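Local structure of BAG family molecular chaperone regulator 3 (Arabidopsis thaliana, 4HWF) at residues Asp15-Gln20 with Val40-Met45; Glu25-Ile28 with Lys33-Glu36; Ile56-Asp59 with Lys63-Arg66. The protein probably acts as a co-chaperone in programmed cell death and stress responses and binds the ATPase domain of HSP70/HSC70 chaperones, with this chain being its BAG domain. All coordinates share one frame; numbering follows the deposited sequence.

In the fold
The three contacts sample a three-helix bundle, the BAG domain, at its middle and near both ends. Contact 1 joins the antiparallel helices 3-29 and 36-57 part-way along their lengths, its centre about 8 Å from the centre of the chain. Contact 2 lies within the chain span that contact 1 brackets, where helix 3-29 gives way to the loop before helix 36-57; the two centres are about 13 Å apart. Contact 3 follows in series, at the turn from helix 36-57 into helix 62-86, with its centre about 34 Å from that of contact 2, across the chain's centre. One helix pairing and two chain reversals thus illustrate how this elongated up-down-up fold is put together.

Contact 1: Asp15-Gln20 with Val40-Met45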
loop_
_atom_site.group_PDB
_atom_site.type_symbol
_atom_site.label_atom_id
_atom_site.label_comp_id
_atom_site.label_asym_id
_atom_site.label_seq_id
_atom_site.Cartn_x
_atom_site.Cartn_y
_atom_site.Cartn_z
ATOM N N ASP A 15 3.686 -0.113 -9.693
ATOM C CA ASP A 15 2.818 -0.239 -10.872
ATOM C C ASP A 15 2.509 -1.707 -11.151
ATOM O O ASP A 15 1.362 -2.077 -11.388
ATOM C CB ASP A 15 3.471 0.382 -12.112
ATOM C CG ASP A 15 3.370 1.899 -12.135
ATOM O OD1 ASP A 15 4.242 2.542 -12.763
ATOM O OD2 ASP A 15 2.420 2.449 -11.533
ATOM N N ARG A 16 3.545 -2.540 -11.111
ATOM C CA ARG A 16 3.389 -3.981 -11.295
ATOM C C ARG A 16 2.457 -4.608 -10.274
ATOM O O ARG A 16 1.592 -5.414 -10.625
ATOM C CB ARG A 16 4.735 -4.683 -11.177
ATOM C CG ARG A 16 5.578 -4.654 -12.413
ATOM C CD ARG A 16 6.730 -5.632 -12.247
ATOM N NE ARG A 16 6.250 -6.997 -12.032
ATOM C CZ ARG A 16 6.655 -7.792 -11.044
ATOM N NH1 ARG A 16 7.550 -7.358 -10.164
ATOM N NH2 ARG A 16 6.170 -9.024 -10.936
ATOM N N LEU A 17 2.656 -4.276 -9.000
ATOM C CA LEU A 17 1.817 -4.841 -7.949
ATOM C C LEU A 17 0.372 -4.375 -8.068
ATOM O O LEU A 17 -0.556 -5.137 -7.813
ATOM C CB LEU A 17 2.379 -4.486 -6.564
ATOM C CG LEU A 17 3.765 -5.069 -6.287
ATOM C CD1 LEU A 17 4.336 -4.459 -5.000
ATOM C CD2 LEU A 17 3.684 -6.598 -6.199
ATOM N N ALA A 18 0.182 -3.114 -8.440
ATOM C CA ALA A 18 -1.162 -2.574 -8.649
ATOM C C ALA A 18 -1.854 -3.334 -9.777
ATOM O O ALA A 18 -3.045 -3.602 -9.711
ATOM C CB ALA A 18 -1.098 -1.080 -8.988
ATOM N N GLY A 19 -1.097 -3.675 -10.817
ATOM C CA GLY A 19 -1.630 -4.517 -11.877
ATOM C C GLY A 19 -2.114 -5.861 -11.341
ATOM O O GLY A 19 -3.146 -6.366 -11.763
ATOM N N GLN A 20 -1.375 -6.449 -10.402
ATOM C CA GLN A 20 -1.812 -7.706 -9.793
ATOM C C GLN A 20 -3.076 -7.533 -8.941
ATOM O O GLN A 20 -3.952 -8.401 -8.932
ATOM C CB GLN A 20 -0.680 -8.338 -8.975
ATOM C CG GLN A 20 0.517 -8.731 -9.825
ATOM C CD GLN A 20 1.761 -9.031 -9.005
ATOM O OE1 GLN A 20 1.676 -9.439 -7.854
ATOM N NE2 GLN A 20 2.921 -8.842 -9.611
ATOM N N VAL A 40 -2.860 -11.510 1.317
ATOM C CA VAL A 40 -1.989 -11.116 2.421
ATOM C C VAL A 40 -0.549 -11.000 1.940
ATOM O O VAL A 40 0.179 -10.092 2.335
ATOM C CB VAL A 40 -2.079 -12.115 3.597
ATOM C CG1 VAL A 40 -1.002 -11.824 4.650
ATOM C CG2 VAL A 40 -3.483 -12.077 4.216
ATOM N N ASN A 41 -0.136 -11.914 1.073
ATOM C CA ASN A 41 1.207 -11.838 0.512
ATOM C C ASN A 41 1.397 -10.582 -0.333
ATOM O O ASN A 41 2.452 -9.947 -0.293
ATOM C CB ASN A 41 1.543 -13.107 -0.280
ATOM C CG ASN A 41 1.791 -14.315 0.627
ATOM O OD1 ASN A 41 2.137 -14.162 1.806
ATOM N ND2 ASN A 41 1.625 -15.524 0.077
ATOM N N LEU A 42 0.366 -10.216 -1.086
ATOM C CA LEU A 42 0.418 -9.014 -1.911
ATOM C C LEU A 42 0.513 -7.752 -1.045
ATOM O O LEU A 42 1.236 -6.820 -1.366
ATOM C CB LEU A 42 -0.837 -8.925 -2.779
ATOM C CG LEU A 42 -0.621 -8.841 -4.285
ATOM C CD1 LEU A 42 -1.946 -8.570 -5.007
ATOM C CD2 LEU A 42 0.421 -7.787 -4.632
ATOM N N ILE A 43 -0.256 -7.727 0.035
ATOM C CA ILE A 43 -0.179 -6.633 0.992
ATOM C C ILE A 43 1.251 -6.493 1.494
ATOM O O ILE A 43 1.788 -5.384 1.546
ATOM C CB ILE A 43 -1.137 -6.850 2.178
ATOM C CG1 ILE A 43 -2.576 -6.579 1.741
ATOM C CG2 ILE A 43 -0.786 -5.921 3.359
ATOM C CD1 ILE A 43 -3.586 -7.003 2.764
ATOM N N GLU A 44 1.874 -7.617 1.841
ATOM C CA GLU A 44 3.260 -7.576 2.313
ATOM C C GLU A 44 4.217 -7.027 1.259
ATOM O O GLU A 44 5.133 -6.267 1.583
ATOM C CB GLU A 44 3.748 -8.953 2.774
ATOM C CG GLU A 44 5.166 -8.874 3.339
ATOM C CD GLU A 44 5.684 -10.196 3.894
ATOM O OE1 GLU A 44 6.656 -10.157 4.682
ATOM O OE2 GLU A 44 5.127 -11.262 3.552
ATOM N N MET A 45 4.011 -7.413 -0.004
ATOM C CA MET A 45 4.843 -6.916 -1.099
ATOM C C MET A 45 4.719 -5.383 -1.238
ATOM O O MET A 45 5.713 -4.674 -1.444
ATOM C CB MET A 45 4.485 -7.606 -2.433
ATOM C CG MET A 45 4.823 -9.128 -2.531
ATOM S SD MET A 45 6.575 -9.539 -2.216
ATOM C CE MET A 45 6.575 -9.860 -0.443
#
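Leu17 and Leu42 meet methyl to methyl, their side chains sliding past each other in opposite directions until CD2 of Leu17 lies 3.8 Å from CD2 of Leu42. They stand at the nearest backbone approach of two almost antiparallel helix segments, whose axes run at 162° and come within 10.7 Å. The same Leu17 CD2 also touches Met45, 4.0 Å from its CB, the two side chains crossing at about a right angle. Of its side chain, Met45 contributes only CB: beyond that atom it bends and carries its sulfur away from the interface. Leu42 reaches in with CG nearly eclipsed over the hydrogen of its own CA (chi1 -123°), a somewhat strained rotation that swings both methyls toward the other helix.

Two further contacts set carbon against oxygen, and no hydrogen bond spans the pair. Leu17 CD1 rests 3.8 Å from the backbone O of Met45. Beside the leucines, the extended chain of Gln20 brings its amide OE1 to 3.8 Å from Leu42 CD2, flanking the buried pair with a polar group.

Leu17 continues along helix 36-57 onto Leu46 and Gln49, while Leu42 reaches Val21 and Phe24 of helix 3-29. Each leucine therefore spans several residues of the facing helix, within the three-helix bundle of the BAG domain.

Contact 2: Glu25-Ile28 with Lys33-Glu36. With SO4 (sulfate ion), chain C.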
loop_
_atom_site.group_PDB
_atom_site.type_symbol
_atom_site.label_atom_id
_atom_site.label_comp_id
_atom_site.label_asym_id
_atom_site.label_seq_id
_atom_site.Cartn_x
_atom_site.Cartn_y
_atom_site.Cartn_z
ATOM N N GLU A 25 -8.949 -8.287 -8.284
ATOM C CA GLU A 25 -10.288 -7.700 -8.197
ATOM C C GLU A 25 -11.181 -8.263 -9.311
ATOM O O GLU A 25 -12.351 -8.546 -9.100
ATOM C CB GLU A 25 -10.228 -6.169 -8.297
ATOM C CG GLU A 25 -9.618 -5.480 -7.075
ATOM C CD GLU A 25 -9.476 -3.973 -7.252
ATOM O OE1 GLU A 25 -9.041 -3.520 -8.339
ATOM O OE2 GLU A 25 -9.798 -3.239 -6.293
ATOM N N THR A 26 -10.614 -8.425 -10.499
ATOM C CA THR A 26 -11.367 -8.986 -11.621
ATOM C C THR A 26 -11.811 -10.415 -11.338
ATOM O O THR A 26 -12.956 -10.761 -11.594
ATOM C CB THR A 26 -10.564 -8.939 -12.919
ATOM O OG1 THR A 26 -10.260 -7.580 -13.233
ATOM C CG2 THR A 26 -11.365 -9.548 -14.075
ATOM N N VAL A 27 -10.912 -11.242 -10.798
ATOM C CA VAL A 27 -11.256 -12.614 -10.421
ATOM C C VAL A 27 -12.469 -12.623 -9.502
ATOM O O VAL A 27 -13.402 -13.405 -9.689
ATOM C CB VAL A 27 -10.085 -13.338 -9.691
ATOM C CG1 VAL A 27 -10.541 -14.682 -9.145
ATOM C CG2 VAL A 27 -8.878 -13.506 -10.615
ATOM N N ILE A 28 -12.448 -11.757 -8.495
ATOM C CA ILE A 28 -13.560 -11.660 -7.552
ATOM C C ILE A 28 -14.838 -11.171 -8.258
ATOM O O ILE A 28 -15.915 -11.693 -8.019
ATOM C CB ILE A 28 -13.228 -10.723 -6.368
ATOM C CG1 ILE A 28 -11.972 -11.190 -5.628
ATOM C CG2 ILE A 28 -14.396 -10.657 -5.391
ATOM C CD1 ILE A 28 -12.183 -12.437 -4.800
ATOM N N LYS A 33 -13.005 -17.545 -6.637
ATOM C CA LYS A 33 -12.518 -17.680 -5.270
ATOM C C LYS A 33 -10.991 -17.667 -5.232
ATOM O O LYS A 33 -10.333 -18.405 -5.972
ATOM C CB LYS A 33 -13.021 -18.985 -4.649
ATOM C CG LYS A 33 -14.518 -18.997 -4.383
ATOM C CD LYS A 33 -14.940 -17.763 -3.576
ATOM C CE LYS A 33 -16.459 -17.673 -3.433
ATOM N NZ LYS A 33 -16.863 -16.500 -2.601
ATOM N N VAL A 34 -10.438 -16.820 -4.370
ATOM C CA VAL A 34 -8.995 -16.758 -4.178
ATOM C C VAL A 34 -8.678 -17.032 -2.713
ATOM O O VAL A 34 -9.518 -16.817 -1.840
ATOM C CB VAL A 34 -8.415 -15.392 -4.608
ATOM C CG1 VAL A 34 -9.101 -14.898 -5.891
ATOM C CG2 VAL A 34 -8.569 -14.378 -3.512
ATOM N N GLU A 35 -7.481 -17.541 -2.448
ATOM C CA GLU A 35 -7.055 -17.787 -1.074
ATOM C C GLU A 35 -6.618 -16.484 -0.402
ATOM O O GLU A 35 -5.944 -15.657 -1.002
ATOM C CB GLU A 35 -5.918 -18.804 -1.042
ATOM C CG GLU A 35 -6.335 -20.184 -1.470
ATOM C CD GLU A 35 -7.414 -20.752 -0.569
ATOM O OE1 GLU A 35 -8.538 -21.006 -1.060
ATOM O OE2 GLU A 35 -7.144 -20.929 0.638
ATOM N N GLU A 36 -7.002 -16.308 0.851
ATOM C CA GLU A 36 -6.651 -15.102 1.583
ATOM C C GLU A 36 -5.141 -14.882 1.624
ATOM O O GLU A 36 -4.669 -13.750 1.569
ATOM C CB GLU A 36 -7.215 -15.184 2.997
ATOM C CG GLU A 36 -7.053 -13.919 3.791
ATOM C CD GLU A 36 -7.822 -13.966 5.093
ATOM O OE1 GLU A 36 -9.072 -14.046 5.044
ATOM O OE2 GLU A 36 -7.173 -13.927 6.161
HETATM S S SO4 C . -13.640 -6.156 -13.925
HETATM O O1 SO4 C . -12.732 -6.352 -12.788
HETATM O O2 SO4 C . -14.027 -4.739 -13.973
HETATM O O3 SO4 C . -12.961 -6.523 -15.173
HETATM O O4 SO4 C . -14.832 -7.003 -13.769
#
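A single methyl group, CG1 of Val34, makes every close contact between the two segments, reaching both Val27 and Ile28 on the last turns of a helix from a strand-like piece of loop. Its approach to Val27 is the tighter one: CG1 of Val34 comes to 3.6 Å from CG1 of Val27, the two branched side chains meeting at a slant. The second approach is looser, with the end of the Ile28 chain, CD1, lying 4.1 Å from Val34 CG1 and the two side chains nearly perpendicular.

The side-chain torsions set which methyls face each other. In Val27, CG1 stands opposite the backbone N (chi1 172°), on a side chain that already points toward the loop. Val34 is turned about 20° off the usual staggered position (chi1 -40°), with CG2 taking the crowded place between backbone N and carbonyl carbon while CG1 faces the helix. All of this is van der Waals contact; no hydrogen bond joins 25-28 to 33-36.

On another face of the same helical turn, well away from Val34, Thr26 meets a sulfate ion that probably came from the crystallisation liquor. Thr26 OG1 lies 2.8 Å from sulfate O1, with the backbone O of Ser22 as another polar neighbour of the hydroxyl. Asn29 ND2 gives the ion a further hydrogen bond.

In the bundle this is a surface contact at the first chain reversal: Val34 leans on the C-terminal part of helix 3-29 just before the chain enters helix 36-57.

Contact 3: Ile56-Asp59 with Lys63-Arg66; sequences IIAD and KLMR
Ala58 packs against Leu64 and Met65 in a small apolar contact between the end of helix 36-57 and the first turns of helix 62-86. On the 56-59 side its methyl alone does the touching. Ala58 CB comes within 3.5 Å of Met65 CG, a close approach for two carbons, and within 3.8 Å of Leu64 CB. Both partners offer the base of the side chain rather than its tip, which lets the backbones come close: the CA atoms of Ala58 and Leu64 are 6.0 Å apart. In Met65 the CG lies beside the backbone N (chi1 -60°), near the alanine methyl.

Immediately after the alanine, helix 36-57 is closed by a Schellman motif. Asp59 takes a positive phi of 48°, and two hydrogen bonds turn back into the final helical turn; one of them links Asp59 N to Ile56 O at 3.1 Å. The motif ends the helix, and the short link that follows brings the chain round into helix 62-86, forming the second hairpin of the three-helix bundle. Across the turn, Asp61 OD1 is hydrogen-bonded to the backbone N of Leu64 at the start of the next helix.

Met65 also reaches back along helix 36-57 to Leu51 and Ala55. Ile56 points away from the hairpin partner and packs on Ala3, Ser6, Ile7 and Ile10 of helix 3-29.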
loop_
_atom_site.group_PDB
_atom_site.type_symbol
_atom_site.label_atom_id
_atom_site.label_comp_id
_atom_site.label_asym_id
_atom_site.label_seq_id
_atom_site.Cartn_x
_atom_site.Cartn_y
_atom_site.Cartn_z
ATOM N N ILE A 56 14.112 6.071 1.952
ATOM C CA ILE A 56 14.751 7.029 1.047
ATOM C C ILE A 56 14.347 8.472 1.384
ATOM O O ILE A 56 15.192 9.356 1.540
ATOM C CB ILE A 56 14.423 6.700 -0.445
ATOM C CG1 ILE A 56 15.164 5.432 -0.889
ATOM C CG2 ILE A 56 14.771 7.874 -1.352
ATOM C CD1 ILE A 56 14.530 4.747 -2.091
ATOM N N ILE A 57 13.056 8.701 1.513
ATOM C CA ILE A 57 12.549 10.030 1.829
ATOM C C ILE A 57 13.147 10.566 3.138
ATOM O O ILE A 57 13.606 11.718 3.202
ATOM C CB ILE A 57 11.020 10.019 1.913
ATOM C CG1 ILE A 57 10.404 9.773 0.523
ATOM C CG2 ILE A 57 10.487 11.315 2.525
ATOM C CD1 ILE A 57 8.923 9.411 0.590
ATOM N N ALA A 58 13.158 9.724 4.172
ATOM C CA ALA A 58 13.640 10.140 5.492
ATOM C C ALA A 58 15.153 10.017 5.660
ATOM O O ALA A 58 15.695 10.333 6.720
ATOM C CB ALA A 58 12.909 9.367 6.586
ATOM N N ASP A 59 15.835 9.560 4.616
ATOM C CA ASP A 59 17.258 9.248 4.706
ATOM C C ASP A 59 17.534 8.380 5.954
ATOM O O ASP A 59 18.509 8.598 6.685
ATOM C CB ASP A 59 18.103 10.529 4.723
ATOM C CG ASP A 59 19.564 10.281 4.375
ATOM O OD1 ASP A 59 19.865 9.300 3.654
ATOM O OD2 ASP A 59 20.417 11.085 4.811
ATOM N N LYS A 63 12.389 7.951 13.205
ATOM C CA LYS A 63 11.367 8.814 13.778
ATOM C C LYS A 63 10.552 9.507 12.686
ATOM O O LYS A 63 9.333 9.535 12.780
ATOM C CB LYS A 63 11.958 9.834 14.750
ATOM C CG LYS A 63 12.377 9.228 16.087
ATOM C CD LYS A 63 13.000 10.287 16.990
ATOM C CE LYS A 63 13.512 9.687 18.297
ATOM N NZ LYS A 63 14.220 10.710 19.140
ATOM N N LEU A 64 11.218 10.060 11.668
ATOM C CA LEU A 64 10.503 10.664 10.536
ATOM C C LEU A 64 9.648 9.615 9.824
ATOM O O LEU A 64 8.510 9.893 9.453
ATOM C CB LEU A 64 11.461 11.327 9.532
ATOM C CG LEU A 64 12.301 12.503 10.026
ATOM C CD1 LEU A 64 13.203 13.027 8.920
ATOM C CD2 LEU A 64 11.405 13.614 10.571
ATOM N N MET A 65 10.197 8.410 9.641
ATOM C CA MET A 65 9.477 7.326 8.964
ATOM C C MET A 65 8.170 6.959 9.665
ATOM O O MET A 65 7.110 6.892 9.039
ATOM C CB MET A 65 10.371 6.085 8.761
ATOM C CG MET A 65 11.619 6.354 7.926
ATOM S SD MET A 65 12.844 4.973 7.875
ATOM C CE MET A 65 11.840 3.702 7.101
ATOM N N ARG A 66 8.230 6.738 10.969
ATOM C CA ARG A 66 7.025 6.427 11.710
ATOM C C ARG A 66 6.021 7.573 11.618
ATOM O O ARG A 66 4.824 7.347 11.473
ATOM C CB ARG A 66 7.338 6.142 13.174
ATOM C CG ARG A 66 6.081 5.891 13.986
ATOM C CD ARG A 66 6.373 5.125 15.264
ATOM N NE ARG A 66 5.143 4.629 15.873
ATOM C CZ ARG A 66 5.106 3.774 16.893
ATOM N NH1 ARG A 66 6.239 3.314 17.423
ATOM N NH2 ARG A 66 3.933 3.377 17.381
#